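Local coordinates for putative branched chain amino acid ABC transporter, periplasmic amino acid-binding protein (Brucella ovis, PDB 4XFK) that probably binds branched-chain and related small amino acids in the periplasm, as the solute-receiving component of an ABC-type amino-acid transport system, at residues Leu29-Ala34 and Pro297-Gly302; Lys41-Gly46 and Ile53-Tyr58; Phe132-Asn137 and Leu327-Ala332; Phe268-Asn273 and Ala279-Tyr284. The protein carries 1 engineered substitution. One frame throughout, in Å; residues are numbered along the deposited sequence.

Interaction 1 (Leu29-Ala34 and Pro297-Gly302); sequences LLYRAA and PAAVFG. With NA (sodium ion), chain D.
Ala34 CB points at Ala299 CB and meets it methyl to methyl at 3.6 Å, and this pair sits at the middle of a close helix-helix packing. Val300 extends the patch on one side: its CG2 branch, anti to its own carbonyl carbon, comes within 3.9 Å of Ala34 CB. On the other side Tyr31 contributes ring carbon CD1, 4.2 Å from Ala299 CB; the methyl approaches this ring obliquely. The segment axes come within 8.9 Å of each other and run in roughly the same direction, with a signed crossing angle of -30°. The backbones come nearest at Ala34 and Val300, CA to CA 5.6 Å; the facing methyls of Ala34 and Ala299 are consistent with this approach.

Tyr31 has a double role. With chi1 at -79°, CG stands beside the backbone N, and the ring runs past Ala299 so that the phenol reaches a sodium ion. Tyr31 OH binds the sodium at 2.4 Å, beside two waters; the carbonyl oxygens of Gly85 and Gly116 complete five ligands. Both glycines follow strands of the parallel sheet, at the strand ends that in this family of periplasmic binding proteins face the cleft between the lobes. Tyr284 of helix 274-288 packs against both Ala34 and Val300.

The closest side-chain contacts, among Ala34 CB, Ala299 CB, Val300 CG2 and Tyr31 CD1, are carbon to carbon, which points to dispersion and burial of apolar surface as the source of the contact. The sole polar group among the touching side chains, the Tyr31 hydroxyl, is directed to the metal, which probably polarises its O-H bond.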
loop_
_atom_site.group_PDB
_atom_site.type_symbol
_atom_site.label_atom_id
_atom_site.label_comp_id
_atom_site.label_asym_id
_atom_site.label_seq_id
_atom_site.Cartn_x
_atom_site.Cartn_y
_atom_site.Cartn_z
ATOM N N LEU A 29 7.572 -2.285 -10.308
ATOM C CA LEU A 29 8.786 -3.084 -10.128
ATOM C C LEU A 29 9.111 -3.342 -8.658
ATOM O O LEU A 29 9.750 -4.343 -8.325
ATOM C CB LEU A 29 9.971 -2.438 -10.849
ATOM C CG LEU A 29 9.895 -2.545 -12.370
ATOM C CD1 LEU A 29 10.917 -1.619 -13.014
ATOM C CD2 LEU A 29 10.120 -3.983 -12.823
ATOM N N LEU A 30 8.686 -2.444 -7.769
ATOM C CA LEU A 30 8.860 -2.676 -6.337
ATOM C C LEU A 30 7.846 -3.716 -5.846
ATOM O O LEU A 30 8.179 -4.541 -4.992
ATOM C CB LEU A 30 8.788 -1.367 -5.539
ATOM C CG LEU A 30 9.923 -0.382 -5.865
ATOM C CD1 LEU A 30 9.692 0.947 -5.144
ATOM C CD2 LEU A 30 11.306 -0.975 -5.524
ATOM N N TYR A 31 6.630 -3.706 -6.401
ATOM C CA TYR A 31 5.713 -4.835 -6.166
ATOM C C TYR A 31 6.350 -6.140 -6.628
ATOM O O TYR A 31 6.299 -7.140 -5.914
ATOM C CB TYR A 31 4.317 -4.631 -6.809
ATOM C CG TYR A 31 3.472 -3.715 -5.962
ATOM C CD1 TYR A 31 2.909 -4.167 -4.776
ATOM C CD2 TYR A 31 3.272 -2.383 -6.323
ATOM C CE1 TYR A 31 2.164 -3.325 -3.976
ATOM C CE2 TYR A 31 2.528 -1.522 -5.523
ATOM C CZ TYR A 31 1.976 -1.995 -4.350
ATOM O OH TYR A 31 1.260 -1.137 -3.540
ATOM N N ARG A 32 6.950 -6.137 -7.812
ATOM C CA ARG A 32 7.615 -7.337 -8.295
ATOM C C ARG A 32 8.696 -7.801 -7.329
ATOM O O ARG A 32 8.763 -8.974 -6.995
ATOM C CB ARG A 32 8.215 -7.104 -9.672
ATOM C CG ARG A 32 8.881 -8.344 -10.246
ATOM C CD ARG A 32 9.467 -8.051 -11.605
ATOM N NE ARG A 32 10.170 -9.199 -12.169
ATOM C CZ ARG A 32 11.460 -9.442 -11.950
ATOM N NH1 ARG A 32 12.159 -8.623 -11.174
ATOM N NH2 ARG A 32 12.049 -10.486 -12.501
ATOM N N ALA A 33 9.539 -6.880 -6.871
ATOM C CA ALA A 33 10.610 -7.241 -5.940
ATOM C C ALA A 33 10.043 -7.882 -4.670
ATOM O O ALA A 33 10.548 -8.902 -4.201
ATOM C CB ALA A 33 11.467 -6.021 -5.601
ATOM N N ALA A 34 8.979 -7.290 -4.120
ATOM C CA ALA A 34 8.407 -7.766 -2.859
ATOM C C ALA A 34 7.705 -9.115 -3.034
ATOM O O ALA A 34 7.820 -10.011 -2.188
ATOM C CB ALA A 34 7.445 -6.737 -2.295
ATOM N N PRO A 297 6.868 -3.191 2.146
ATOM C CA PRO A 297 6.486 -3.883 3.387
ATOM C C PRO A 297 5.061 -4.469 3.391
ATOM O O PRO A 297 4.910 -5.626 3.801
ATOM C CB PRO A 297 6.676 -2.796 4.450
ATOM C CG PRO A 297 7.805 -1.960 3.885
ATOM C CD PRO A 297 7.443 -1.860 2.428
ATOM N N ALA A 298 4.049 -3.734 2.933
ATOM C CA ALA A 298 2.689 -4.293 2.914
ATOM C C ALA A 298 2.623 -5.536 2.030
ATOM O O ALA A 298 1.952 -6.519 2.365
ATOM C CB ALA A 298 1.671 -3.270 2.448
ATOM N N ALA A 299 3.327 -5.506 0.902
ATOM C CA ALA A 299 3.307 -6.645 -0.007
ATOM C C ALA A 299 3.960 -7.860 0.640
ATOM O O ALA A 299 3.409 -8.969 0.595
ATOM C CB ALA A 299 3.971 -6.299 -1.321
ATOM N N VAL A 300 5.106 -7.662 1.282
ATOM C CA VAL A 300 5.777 -8.765 1.963
ATOM C C VAL A 300 4.949 -9.289 3.141
ATOM O O VAL A 300 4.722 -10.498 3.270
ATOM C CB VAL A 300 7.181 -8.361 2.464
ATOM C CG1 VAL A 300 7.762 -9.462 3.351
ATOM C CG2 VAL A 300 8.101 -8.027 1.291
ATOM N N PHE A 301 4.486 -8.386 3.997
ATOM C CA PHE A 301 3.782 -8.810 5.204
ATOM C C PHE A 301 2.446 -9.472 4.838
ATOM O O PHE A 301 2.029 -10.457 5.454
ATOM C CB PHE A 301 3.563 -7.641 6.176
ATOM C CG PHE A 301 4.834 -6.955 6.645
ATOM C CD1 PHE A 301 6.074 -7.562 6.522
ATOM C CD2 PHE A 301 4.776 -5.680 7.196
ATOM C CE1 PHE A 301 7.234 -6.911 6.945
ATOM C CE2 PHE A 301 5.931 -5.031 7.632
ATOM C CZ PHE A 301 7.155 -5.643 7.495
ATOM N N GLY A 302 1.787 -8.941 3.817
ATOM C CA GLY A 302 0.562 -9.542 3.340
ATOM C C GLY A 302 0.799 -10.947 2.841
ATOM O O GLY A 302 0.019 -11.858 3.129
HETATM NA NA NA D . -0.074 0.731 -4.052
HETATM O O HOH W 1 0.421 2.148 -2.355
HETATM O O HOH W 2 0.721 2.171 -5.545
#

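Interaction 2 (Lys41-Gly46 and Ile53-Tyr58); sequences KINEAG and IQILEY
The beta-alpha-beta unit made of strand 13-18, helix 26-44 and strand 54-59 is pinned at its return point by Asn43, whose amide grips both backbone polar atoms of Ile53. Asn43 OD1 accepts from Ile53 N at 2.7 Å, with an N-H...O angle of 156°. In the other direction Asn43 ND2 donates to Ile53 O at 3.0 Å and 157°. Each donor lies in the plane of the carbonyl it meets, on a lone pair, so the one amide closes a two-bond pair with the backbone N and O of Ile53, and the two bonds together fix the rotation about its last torsion. Ile53 itself then packs against Ile14 of the adjacent strand 13-18, and Ile55 turns toward Leu36 and Leu39 of the same helix.

The helix ends close by in a Schellman motif: Gly46, with positive phi, sends its N back to Asn43 O at 2.9 Å, and the amine of Lys52 bonds to that carbonyl as well. Asn43 thus serves the helix end with its backbone and the residue that leads into strand 54-59 with its side chain. Alongside the amide an apolar touch is made by two branches that meet at a slant: Ile42 CG2, anti to its backbone N, lies 3.6 Å from Ile53 CD1.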
loop_
_atom_site.group_PDB
_atom_site.type_symbol
_atom_site.label_atom_id
_atom_site.label_comp_id
_atom_site.label_asym_id
_atom_site.label_seq_id
_atom_site.Cartn_x
_atom_site.Cartn_y
_atom_site.Cartn_z
ATOM N N LYS A 41 10.422 -16.968 -0.572
ATOM C CA LYS A 41 10.567 -17.648 0.720
ATOM C C LYS A 41 9.655 -18.871 0.801
ATOM O O LYS A 41 10.049 -19.924 1.299
ATOM C CB LYS A 41 10.260 -16.716 1.896
ATOM C CG LYS A 41 11.144 -15.482 1.993
ATOM C CD LYS A 41 12.607 -15.823 2.222
ATOM C CE LYS A 41 13.425 -14.529 2.409
ATOM N NZ LYS A 41 14.895 -14.770 2.553
ATOM N N ILE A 42 8.417 -18.725 0.340
ATOM C CA ILE A 42 7.495 -19.854 0.353
ATOM C C ILE A 42 8.037 -20.977 -0.528
ATOM O O ILE A 42 8.015 -22.146 -0.140
ATOM C CB ILE A 42 6.062 -19.469 -0.059
ATOM C CG1 ILE A 42 5.521 -18.375 0.870
ATOM C CG2 ILE A 42 5.150 -20.703 -0.019
ATOM C CD1 ILE A 42 4.150 -17.850 0.471
ATOM N N ASN A 43 8.536 -20.633 -1.709
ATOM C CA ASN A 43 9.103 -21.647 -2.591
ATOM C C ASN A 43 10.363 -22.316 -2.035
ATOM O O ASN A 43 10.543 -23.527 -2.208
ATOM C CB ASN A 43 9.311 -21.086 -4.005
ATOM C CG ASN A 43 8.048 -21.163 -4.824
ATOM O OD1 ASN A 43 7.199 -22.019 -4.560
ATOM N ND2 ASN A 43 7.905 -20.290 -5.815
ATOM N N GLU A 44 11.203 -21.558 -1.328
ATOM C CA GLU A 44 12.375 -22.143 -0.663
ATOM C C GLU A 44 11.951 -23.201 0.347
ATOM O O GLU A 44 12.676 -24.165 0.590
ATOM C CB GLU A 44 13.205 -21.060 0.038
ATOM C CG GLU A 44 14.019 -20.174 -0.908
ATOM C CD GLU A 44 14.593 -18.943 -0.221
ATOM O OE1 GLU A 44 14.730 -18.952 1.023
ATOM O OE2 GLU A 44 14.899 -17.952 -0.925
ATOM N N ALA A 45 10.764 -23.013 0.918
ATOM C CA ALA A 45 10.194 -23.957 1.874
ATOM C C ALA A 45 9.489 -25.153 1.217
ATOM O O ALA A 45 9.158 -26.124 1.896
ATOM C CB ALA A 45 9.254 -23.231 2.826
ATOM N N GLY A 46 9.284 -25.096 -0.094
ATOM C CA GLY A 46 8.664 -26.192 -0.821
ATOM C C GLY A 46 7.425 -25.815 -1.613
ATOM O O GLY A 46 6.874 -26.655 -2.326
ATOM N N ILE A 53 5.159 -22.980 -6.127
ATOM C CA ILE A 53 4.160 -22.025 -6.585
ATOM C C ILE A 53 4.691 -21.388 -7.858
ATOM O O ILE A 53 5.837 -20.936 -7.903
ATOM C CB ILE A 53 3.908 -20.937 -5.528
ATOM C CG1 ILE A 53 3.285 -21.551 -4.271
ATOM C CG2 ILE A 53 2.996 -19.860 -6.073
ATOM C CD1 ILE A 53 3.224 -20.608 -3.088
ATOM N N GLN A 54 3.872 -21.385 -8.899
ATOM C CA GLN A 54 4.244 -20.741 -10.148
ATOM C C GLN A 54 3.859 -19.274 -10.121
ATOM O O GLN A 54 2.733 -18.916 -9.764
ATOM C CB GLN A 54 3.565 -21.429 -11.325
ATOM C CG GLN A 54 4.069 -22.839 -11.527
ATOM C CD GLN A 54 3.334 -23.576 -12.625
ATOM O OE1 GLN A 54 2.931 -22.990 -13.631
ATOM N NE2 GLN A 54 3.147 -24.867 -12.432
ATOM N N ILE A 55 4.811 -18.426 -10.486
ATOM C CA ILE A 55 4.609 -16.988 -10.488
ATOM C C ILE A 55 4.488 -16.553 -11.936
ATOM O O ILE A 55 5.451 -16.603 -12.688
ATOM C CB ILE A 55 5.775 -16.265 -9.801
ATOM C CG1 ILE A 55 6.026 -16.861 -8.410
ATOM C CG2 ILE A 55 5.488 -14.779 -9.707
ATOM C CD1 ILE A 55 7.261 -16.321 -7.738
ATOM N N LEU A 56 3.279 -16.174 -12.329
ATOM C CA LEU A 56 2.991 -15.805 -13.704
ATOM C C LEU A 56 2.874 -14.295 -13.793
ATOM O O LEU A 56 1.971 -13.697 -13.215
ATOM C CB LEU A 56 1.675 -16.437 -14.150
ATOM C CG LEU A 56 1.542 -17.956 -14.034
ATOM C CD1 LEU A 56 0.189 -18.397 -14.581
ATOM C CD2 LEU A 56 2.692 -18.668 -14.735
ATOM N N GLU A 57 3.782 -13.658 -14.512
ATOM C CA GLU A 57 3.792 -12.202 -14.576
ATOM C C GLU A 57 3.120 -11.687 -15.837
ATOM O O GLU A 57 3.334 -12.226 -16.925
ATOM C CB GLU A 57 5.231 -11.695 -14.502
ATOM C CG GLU A 57 5.942 -12.063 -13.200
ATOM C CD GLU A 57 7.405 -11.664 -13.201
ATOM O OE1 GLU A 57 7.696 -10.455 -13.117
ATOM O OE2 GLU A 57 8.273 -12.555 -13.294
ATOM N N TYR A 58 2.305 -10.643 -15.680
ATOM C CA TYR A 58 1.611 -9.991 -16.792
ATOM C C TYR A 58 1.860 -8.494 -16.742
ATOM O O TYR A 58 1.351 -7.798 -15.868
ATOM C CB TYR A 58 0.102 -10.286 -16.759
ATOM C CG TYR A 58 -0.191 -11.755 -16.901
ATOM C CD1 TYR A 58 -0.141 -12.595 -15.798
ATOM C CD2 TYR A 58 -0.493 -12.311 -18.138
ATOM C CE1 TYR A 58 -0.374 -13.951 -15.923
ATOM C CE2 TYR A 58 -0.739 -13.668 -18.267
ATOM C CZ TYR A 58 -0.674 -14.477 -17.155
ATOM O OH TYR A 58 -0.910 -15.827 -17.259
#

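Interaction 3 (Phe132-Asn137 and Leu327-Ala332); sequences FRFSPN and LAIENA
With chi1 at -62°, Ile329 holds CG1 beside its backbone N and CG2 anti to it, and the two branches spread over the ring of Phe132. Phe132 has a matching first torsion of -71°, which places its ring toward the helix, so the two side chains meet from opposite directions. The long branch of Ile329 does the CH-pi work: CD1 stands 4.1 Å from the centroid of the Phe132 ring and only 10° off the normal, hence over the centre of one face. The short branch reaches the rim, with Ile329 CG2 at 3.6 Å from Phe132 CD2.

This is where helix 322-331 lies against strand 131-133, an outermost strand of the five-stranded parallel sheet in the periplasmic binding protein fold; the helix belongs to the chain that returns to this lobe late in the sequence. Met343 touches Phe132, Phe134 and Ile329, and His348 stacks on the Phe132 ring.

Phe134, two residues on, crosses Ile329 at about a right angle, its CZ being 4.1 Å from Ile329 CG2, so that this one methyl is shared by two rings. At the edge of the Phe132 ring, near its plane, comes Glu330 CG, 4.0 Å from Phe132 CE2. Beyond CG the Glu330 chain is extended, carrying its carboxylate on to His348 NE2 and Arg397 NH1, both of which bond to Glu330 OE2.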
loop_
_atom_site.group_PDB
_atom_site.type_symbol
_atom_site.label_atom_id
_atom_site.label_comp_id
_atom_site.label_asym_id
_atom_site.label_seq_id
_atom_site.Cartn_x
_atom_site.Cartn_y
_atom_site.Cartn_z
ATOM N N PHE A 132 -9.045 -9.550 -0.866
ATOM C CA PHE A 132 -8.428 -9.287 0.428
ATOM C C PHE A 132 -7.444 -8.151 0.260
ATOM O O PHE A 132 -6.612 -8.191 -0.659
ATOM C CB PHE A 132 -7.662 -10.515 0.926
ATOM C CG PHE A 132 -8.538 -11.653 1.353
ATOM C CD1 PHE A 132 -9.049 -12.540 0.423
ATOM C CD2 PHE A 132 -8.848 -11.836 2.695
ATOM C CE1 PHE A 132 -9.850 -13.596 0.822
ATOM C CE2 PHE A 132 -9.635 -12.894 3.100
ATOM C CZ PHE A 132 -10.142 -13.776 2.166
ATOM N N ARG A 133 -7.509 -7.164 1.150
ATOM C CA ARG A 133 -6.542 -6.066 1.137
ATOM C C ARG A 133 -5.547 -6.204 2.284
ATOM O O ARG A 133 -5.935 -6.305 3.457
ATOM C CB ARG A 133 -7.221 -4.691 1.191
ATOM C CG ARG A 133 -6.218 -3.578 1.467
ATOM C CD ARG A 133 -6.594 -2.232 0.886
ATOM N NE ARG A 133 -7.852 -1.710 1.402
ATOM C CZ ARG A 133 -8.539 -0.770 0.773
ATOM N NH1 ARG A 133 -9.682 -0.320 1.278
ATOM N NH2 ARG A 133 -8.079 -0.299 -0.378
ATOM N N PHE A 134 -4.265 -6.207 1.934
ATOM C CA PHE A 134 -3.187 -6.426 2.902
ATOM C C PHE A 134 -2.437 -5.159 3.292
ATOM O O PHE A 134 -1.573 -5.173 4.179
ATOM C CB PHE A 134 -2.221 -7.491 2.371
ATOM C CG PHE A 134 -2.866 -8.836 2.215
ATOM C CD1 PHE A 134 -2.896 -9.734 3.271
ATOM C CD2 PHE A 134 -3.480 -9.184 1.025
ATOM C CE1 PHE A 134 -3.486 -10.982 3.122
ATOM C CE2 PHE A 134 -4.091 -10.417 0.874
ATOM C CZ PHE A 134 -4.090 -11.317 1.927
ATOM N N SER A 135 -2.801 -4.060 2.644
ATOM C CA SER A 135 -2.122 -2.786 2.810
ATOM C C SER A 135 -2.987 -1.808 3.603
ATOM O O SER A 135 -4.145 -2.102 3.924
ATOM C CB SER A 135 -1.855 -2.198 1.425
ATOM O OG SER A 135 -3.085 -1.878 0.798
ATOM N N PRO A 136 -2.438 -0.623 3.919
ATOM C CA PRO A 136 -3.329 0.432 4.419
ATOM C C PRO A 136 -4.361 0.854 3.375
ATOM O O PRO A 136 -4.371 0.397 2.222
ATOM C CB PRO A 136 -2.375 1.598 4.713
ATOM C CG PRO A 136 -1.039 0.931 4.934
ATOM C CD PRO A 136 -1.023 -0.214 3.960
ATOM N N ASN A 137 -5.255 1.725 3.816
ATOM C CA ASN A 137 -6.179 2.414 2.930
ATOM C C ASN A 137 -6.143 3.900 3.289
ATOM O O ASN A 137 -5.439 4.292 4.231
ATOM C CB ASN A 137 -7.587 1.807 3.026
ATOM C CG ASN A 137 -8.164 1.895 4.420
ATOM O OD1 ASN A 137 -8.145 2.957 5.044
ATOM N ND2 ASN A 137 -8.667 0.769 4.928
ATOM N N LEU A 327 -10.923 -18.736 3.525
ATOM C CA LEU A 327 -11.275 -18.920 4.930
ATOM C C LEU A 327 -10.017 -18.993 5.788
ATOM O O LEU A 327 -9.977 -18.448 6.887
ATOM C CB LEU A 327 -12.137 -20.170 5.116
ATOM C CG LEU A 327 -13.510 -20.101 4.447
ATOM C CD1 LEU A 327 -14.159 -21.485 4.431
ATOM C CD2 LEU A 327 -14.412 -19.098 5.150
ATOM N N ALA A 328 -8.983 -19.659 5.287
ATOM C CA ALA A 328 -7.737 -19.733 6.040
ATOM C C ALA A 328 -7.105 -18.342 6.211
ATOM O O ALA A 328 -6.530 -18.051 7.258
ATOM C CB ALA A 328 -6.757 -20.699 5.382
ATOM N N ILE A 329 -7.227 -17.470 5.209
ATOM C CA ILE A 329 -6.701 -16.113 5.356
ATOM C C ILE A 329 -7.469 -15.381 6.456
ATOM O O ILE A 329 -6.871 -14.739 7.311
ATOM C CB ILE A 329 -6.767 -15.301 4.046
ATOM C CG1 ILE A 329 -5.917 -15.951 2.951
ATOM C CG2 ILE A 329 -6.277 -13.868 4.294
ATOM C CD1 ILE A 329 -6.177 -15.366 1.567
ATOM N N GLU A 330 -8.794 -15.500 6.442
ATOM C CA GLU A 330 -9.615 -14.895 7.491
ATOM C C GLU A 330 -9.186 -15.334 8.884
ATOM O O GLU A 330 -9.225 -14.541 9.831
ATOM C CB GLU A 330 -11.089 -15.250 7.301
ATOM C CG GLU A 330 -11.744 -14.605 6.098
ATOM C CD GLU A 330 -13.239 -14.852 6.054
ATOM O OE1 GLU A 330 -13.698 -15.884 6.589
ATOM O OE2 GLU A 330 -13.967 -14.004 5.507
ATOM N N ASN A 331 -8.809 -16.606 9.006
ATOM C CA ASN A 331 -8.508 -17.203 10.302
ATOM C C ASN A 331 -7.047 -17.069 10.719
ATOM O O ASN A 331 -6.691 -17.411 11.845
ATOM C CB ASN A 331 -8.861 -18.693 10.293
ATOM C CG ASN A 331 -10.325 -18.958 10.012
ATOM O OD1 ASN A 331 -11.178 -18.120 10.265
ATOM N ND2 ASN A 331 -10.620 -20.149 9.501
ATOM N N ALA A 332 -6.200 -16.591 9.816
ATOM C CA ALA A 332 -4.759 -16.621 10.035
ATOM C C ALA A 332 -4.233 -15.406 10.784
ATOM O O ALA A 332 -4.772 -14.304 10.676
ATOM C CB ALA A 332 -4.034 -16.746 8.703
#

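Interaction 4 (Phe268-Asn273 and Ala279-Tyr284); sequences FNPEAN and AFAEDY
Glu271 N donates to Asn269 OD1 at 2.9 Å with an N-H...O angle of 161°, although the donor is tilted from the carbonyl plane; this bond lies within the turn that brings Pro270 against Ala281. Ser277 OG holds the same region to the first part of helix 274-288: it bonds to Pro270 O and accepts a hydrogen bond from the backbone N of Asn273, just after the turn.

Across the contact Phe268 and Phe280 form a T-shaped pair. The planes stand at 83° and the centroids are 5.4 Å apart; the edge of Phe280 is presented to one face of Phe268. The touching edge is that of Phe280 CD2, which lies 3.7 Å from Phe268 CE1, and Phe280 CE2 stands over the Phe268 face toward its rim. In both residues CG is anti to the backbone N (chi1 174° for Phe268), and both CB atoms point toward the opposite segment. At the edge of the Phe268 ring, near its plane, Ala281 CB approaches Phe268 CZ at 4.4 Å. The same methyl also meets Pro270 CB at 4.0 Å, so Ala281 fills the angle between the ring and the proline.

Pro297 and Val300 of helix 296-312 back this aromatic pair, the first against Phe268 and the second against Phe280. The backbone bond from Ala272 N to Asn269 O, 3.0 Å long, closes a type I beta turn, and the Asn269 side chain adds an Asx turn to it: the segment is the link by which strand 263-266 gives way to helix 274-288, folded back on that helix.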
loop_
_atom_site.group_PDB
_atom_site.type_symbol
_atom_site.label_atom_id
_atom_site.label_comp_id
_atom_site.label_asym_id
_atom_site.label_seq_id
_atom_site.Cartn_x
_atom_site.Cartn_y
_atom_site.Cartn_z
ATOM N N PHE A 268 5.826 0.119 8.283
ATOM C CA PHE A 268 7.162 -0.383 8.594
ATOM C C PHE A 268 8.225 0.709 8.709
ATOM O O PHE A 268 8.181 1.725 8.007
ATOM C CB PHE A 268 7.589 -1.384 7.511
ATOM C CG PHE A 268 9.009 -1.862 7.651
ATOM C CD1 PHE A 268 9.349 -2.799 8.614
ATOM C CD2 PHE A 268 10.006 -1.366 6.824
ATOM C CE1 PHE A 268 10.666 -3.242 8.750
ATOM C CE2 PHE A 268 11.323 -1.805 6.956
ATOM C CZ PHE A 268 11.644 -2.737 7.919
ATOM N N ASN A 269 9.193 0.480 9.586
ATOM C CA ASN A 269 10.435 1.226 9.547
ATOM C C ASN A 269 11.503 0.287 10.098
ATOM O O ASN A 269 11.235 -0.448 11.040
ATOM C CB ASN A 269 10.319 2.516 10.377
ATOM C CG ASN A 269 11.604 3.310 10.406
ATOM O OD1 ASN A 269 12.547 2.942 11.098
ATOM N ND2 ASN A 269 11.646 4.411 9.663
ATOM N N PRO A 270 12.707 0.285 9.505
ATOM C CA PRO A 270 13.751 -0.637 9.973
ATOM C C PRO A 270 14.045 -0.567 11.476
ATOM O O PRO A 270 14.443 -1.583 12.044
ATOM C CB PRO A 270 14.988 -0.189 9.191
ATOM C CG PRO A 270 14.446 0.409 7.946
ATOM C CD PRO A 270 13.129 1.040 8.311
ATOM N N GLU A 271 13.874 0.605 12.093
ATOM C CA GLU A 271 14.186 0.801 13.514
ATOM C C GLU A 271 12.960 0.797 14.413
ATOM O O GLU A 271 13.066 1.127 15.595
ATOM C CB GLU A 271 14.840 2.159 13.751
ATOM C CG GLU A 271 16.041 2.494 12.927
ATOM C CD GLU A 271 16.526 3.899 13.232
ATOM O OE1 GLU A 271 16.575 4.725 12.301
ATOM O OE2 GLU A 271 16.843 4.179 14.411
ATOM N N ALA A 272 11.794 0.471 13.867
ATOM C CA ALA A 272 10.562 0.615 14.634
ATOM C C ALA A 272 10.242 -0.575 15.526
ATOM O O ALA A 272 9.467 -0.442 16.467
ATOM C CB ALA A 272 9.387 0.936 13.722
ATOM N N ASN A 273 10.827 -1.735 15.236
ATOM C CA ASN A 273 10.546 -2.923 16.032
ATOM C C ASN A 273 11.815 -3.690 16.364
ATOM O O ASN A 273 11.910 -4.901 16.150
ATOM C CB ASN A 273 9.526 -3.831 15.344
ATOM C CG ASN A 273 8.990 -4.897 16.273
ATOM O OD1 ASN A 273 8.828 -4.657 17.470
ATOM N ND2 ASN A 273 8.732 -6.085 15.735
ATOM N N ALA A 279 16.456 -6.886 11.131
ATOM C CA ALA A 279 16.874 -8.121 10.479
ATOM C C ALA A 279 16.145 -8.302 9.146
ATOM O O ALA A 279 16.728 -8.756 8.162
ATOM C CB ALA A 279 16.639 -9.324 11.391
ATOM N N PHE A 280 14.868 -7.946 9.119
ATOM C CA PHE A 280 14.116 -7.985 7.875
ATOM C C PHE A 280 14.689 -7.020 6.840
ATOM O O PHE A 280 14.849 -7.384 5.686
ATOM C CB PHE A 280 12.643 -7.679 8.114
ATOM C CG PHE A 280 11.881 -7.413 6.852
ATOM C CD1 PHE A 280 11.788 -8.383 5.858
ATOM C CD2 PHE A 280 11.286 -6.189 6.637
ATOM C CE1 PHE A 280 11.102 -8.128 4.683
ATOM C CE2 PHE A 280 10.599 -5.928 5.471
ATOM C CZ PHE A 280 10.505 -6.900 4.486
ATOM N N ALA A 281 15.001 -5.794 7.256
ATOM C CA ALA A 281 15.564 -4.806 6.339
ATOM C C ALA A 281 16.838 -5.349 5.707
ATOM O O ALA A 281 17.039 -5.251 4.499
ATOM C CB ALA A 281 15.845 -3.490 7.062
ATOM N N GLU A 282 17.700 -5.939 6.528
ATOM C CA GLU A 282 18.962 -6.473 6.024
ATOM C C GLU A 282 18.763 -7.670 5.090
ATOM O O GLU A 282 19.443 -7.784 4.066
ATOM C CB GLU A 282 19.887 -6.840 7.184
ATOM C CG GLU A 282 20.400 -5.634 7.975
ATOM C CD GLU A 282 21.355 -4.768 7.171
ATOM O OE1 GLU A 282 22.063 -5.324 6.315
ATOM O OE2 GLU A 282 21.396 -3.533 7.385
ATOM N N ASP A 283 17.842 -8.567 5.430
ATOM C CA ASP A 283 17.611 -9.728 4.580
ATOM C C ASP A 283 17.000 -9.313 3.245
ATOM O O ASP A 283 17.386 -9.820 2.186
ATOM C CB ASP A 283 16.715 -10.760 5.263
ATOM C CG ASP A 283 16.614 -12.039 4.466
ATOM O OD1 ASP A 283 17.611 -12.788 4.431
ATOM O OD2 ASP A 283 15.551 -12.291 3.860
ATOM N N TYR A 284 16.059 -8.379 3.290
ATOM C CA TYR A 284 15.428 -7.894 2.073
ATOM C C TYR A 284 16.454 -7.230 1.160
ATOM O O TYR A 284 16.426 -7.422 -0.051
ATOM C CB TYR A 284 14.297 -6.923 2.424
ATOM C CG TYR A 284 13.384 -6.610 1.271
ATOM C CD1 TYR A 284 12.306 -7.437 0.979
ATOM C CD2 TYR A 284 13.600 -5.501 0.466
ATOM C CE1 TYR A 284 11.463 -7.166 -0.088
ATOM C CE2 TYR A 284 12.756 -5.219 -0.596
ATOM C CZ TYR A 284 11.690 -6.061 -0.867
ATOM O OH TYR A 284 10.829 -5.814 -1.916
#

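In the fold
From the N terminus, helix 26-44 enters interaction 1 and then, at its far end, interaction 2, which closes a short loop to strand 54-59. Interaction 1 closes only at 297-302 and so encloses both interaction 2 and interaction 4, the latter a short closure of the turn ahead of helix 274-288. Interaction 3 opens at strand 131-133 and ends at 327-332; it crosses interaction 1 and also encloses interaction 4. Interactions 2 and 3 reach outermost strands of the same parallel sheet. Salt bridges join the contacts: Arg32 NE to Glu57 OE1 between 1 and 2, Lys41 NZ to Asp283 OD2 between 2 and 4. Gly302 packs on Phe134, linking 1 to 3.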